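Local coordinates for protein 11S globulin (Wrightia tinctoria, PDB 5WXU) that probably serves as a seed storage protein, a hexameric cupin-fold globulin that also binds the plant hormone auxin (indole-3-acetic acid), at residues 323-326 / 327-331. Residues are numbered along the deposited sequence; the frame is centred on the assembly and turned at random.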
loop_
_atom_site.group_PDB
_atom_site.type_symbol
_atom_site.label_atom_id
_atom_site.label_comp_id
_atom_site.label_asym_id
_atom_site.label_seq_id
_atom_site.Cartn_x
_atom_site.Cartn_y
_atom_site.Cartn_z
ATOM N N LEU B 323 6.222 -0.533 -16.796
ATOM C CA LEU B 323 7.422 -1.144 -16.287
ATOM C C LEU B 323 7.446 -0.947 -14.770
ATOM O O LEU B 323 7.727 0.129 -14.286
ATOM C CB LEU B 323 8.655 -0.457 -16.938
ATOM C CG LEU B 323 10.081 -0.872 -16.565
ATOM C CD1 LEU B 323 10.242 -2.352 -16.790
ATOM C CD2 LEU B 323 11.119 -0.036 -17.256
ATOM N N PRO B 324 7.251 -2.027 -13.980
ATOM C CA PRO B 324 7.017 -1.904 -12.567
ATOM C C PRO B 324 8.079 -1.262 -11.747
ATOM O O PRO B 324 7.774 -0.497 -10.836
ATOM C CB PRO B 324 6.773 -3.375 -12.088
ATOM C CG PRO B 324 6.427 -4.072 -13.280
ATOM C CD PRO B 324 6.915 -3.355 -14.488
ATOM N N ILE B 325 9.342 -1.518 -12.092
ATOM C CA ILE B 325 10.491 -0.979 -11.310
ATOM C C ILE B 325 10.535 0.556 -11.296
ATOM O O ILE B 325 11.076 1.161 -10.381
ATOM C CB ILE B 325 11.832 -1.575 -11.791
ATOM C CG1 ILE B 325 12.908 -1.356 -10.734
ATOM C CG2 ILE B 325 12.191 -1.120 -13.179
ATOM C CD1 ILE B 325 14.219 -2.063 -11.081
ATOM N N LEU B 326 9.897 1.161 -12.283
ATOM C CA LEU B 326 9.789 2.627 -12.297
ATOM C C LEU B 326 9.049 3.226 -11.136
ATOM O O LEU B 326 9.307 4.346 -10.744
ATOM C CB LEU B 326 9.179 3.127 -13.592
ATOM C CG LEU B 326 9.971 2.876 -14.903
ATOM C CD1 LEU B 326 9.255 3.388 -16.125
ATOM C CD2 LEU B 326 11.401 3.439 -14.854
ATOM N N ARG B 327 8.140 2.455 -10.521
ATOM C CA ARG B 327 7.451 2.950 -9.344
ATOM C C ARG B 327 8.406 3.173 -8.191
ATOM O O ARG B 327 8.362 4.202 -7.555
ATOM C CB ARG B 327 6.384 1.932 -8.930
ATOM C CG ARG B 327 5.578 2.280 -7.708
ATOM C CD ARG B 327 4.546 3.267 -8.051
ATOM N NE ARG B 327 3.594 3.485 -6.975
ATOM C CZ ARG B 327 2.787 4.540 -6.924
ATOM N NH1 ARG B 327 2.825 5.461 -7.882
ATOM N NH2 ARG B 327 1.957 4.693 -5.904
ATOM N N LYS B 328 9.352 2.261 -7.976
ATOM C CA LYS B 328 10.380 2.352 -6.903
ATOM C C LYS B 328 11.356 3.494 -7.225
ATOM O O LYS B 328 11.751 4.272 -6.343
ATOM C CB LYS B 328 11.166 1.030 -6.901
ATOM C CG LYS B 328 12.472 0.907 -6.084
ATOM C CD LYS B 328 13.139 -0.457 -6.365
ATOM C CE LYS B 328 14.574 -0.580 -5.829
ATOM N NZ LYS B 328 14.645 -0.702 -4.339
ATOM N N LEU B 329 11.671 3.614 -8.501
ATOM C CA LEU B 329 12.676 4.590 -8.953
ATOM C C LEU B 329 12.175 6.018 -9.080
ATOM O O LEU B 329 12.988 6.951 -9.138
ATOM C CB LEU B 329 13.340 4.093 -10.233
ATOM C CG LEU B 329 14.091 2.765 -10.175
ATOM C CD1 LEU B 329 14.777 2.617 -11.527
ATOM C CD2 LEU B 329 15.081 2.760 -9.009
ATOM N N GLN B 330 10.862 6.193 -9.185
ATOM C CA GLN B 330 10.208 7.509 -9.341
ATOM C C GLN B 330 10.758 8.214 -10.596
ATOM O O GLN B 330 11.067 9.384 -10.567
ATOM C CB GLN B 330 10.433 8.375 -8.101
ATOM C CG GLN B 330 10.057 7.568 -6.849
ATOM C CD GLN B 330 9.756 8.452 -5.675
ATOM O OE1 GLN B 330 10.375 9.475 -5.508
ATOM N NE2 GLN B 330 8.805 8.031 -4.835
ATOM N N LEU B 331 10.800 7.468 -11.687
ATOM C CA LEU B 331 11.187 7.995 -13.007
ATOM C C LEU B 331 10.219 7.486 -14.071
ATOM O O LEU B 331 9.534 6.431 -13.876
ATOM C CB LEU B 331 12.612 7.533 -13.317
ATOM C CG LEU B 331 13.726 8.104 -12.438
ATOM C CD1 LEU B 331 14.980 7.273 -12.666
ATOM C CD2 LEU B 331 14.030 9.552 -12.812
HETATM O O HOH W 1 8.694 -0.630 -8.181
#
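Arg327 N donates to Pro324 O over 3.0 Å, the i to i+3 bond of the first turn, from 44° above the carbonyl plane. Pro324, whose N has no hydrogen to give, costs nothing at a helix start, where N-H groups lack helical acceptors. The long polar chain of Arg327 suits the exposed face: with CG anti to the backbone N (chi1 179°), it runs away from the turn, and its guanidinium makes a long, weak ion pair with Asp412. Lys328, also solvent-facing, gives its N-H weakly to Ile325 O and to a water, which itself donates to Pro324 O at 2.8 Å. Leu329 N meets Ile325 O at 3.1 Å in the carbonyl plane, a regular i to i+4 bond. On the buried flank Leu329 CG lies 4.3 Å from Ile325 CG1; both side chains pack on Ala161 of the N-terminal cupin domain, and Leu326 bridges Leu103 there and Leu318 of its own. Gln330, just beyond the helix, has positive phi (58°); its polar amide suits a partly exposed place, and its N bonds weakly to Leu326 O. The extended chain then enters strand 332-338. Leu326's side chain lies against Leu331 O (CB at 3.3 Å), buried without a modelled partner: a probable cost within an amphipathic turn whose apolar side joins two cupin domains.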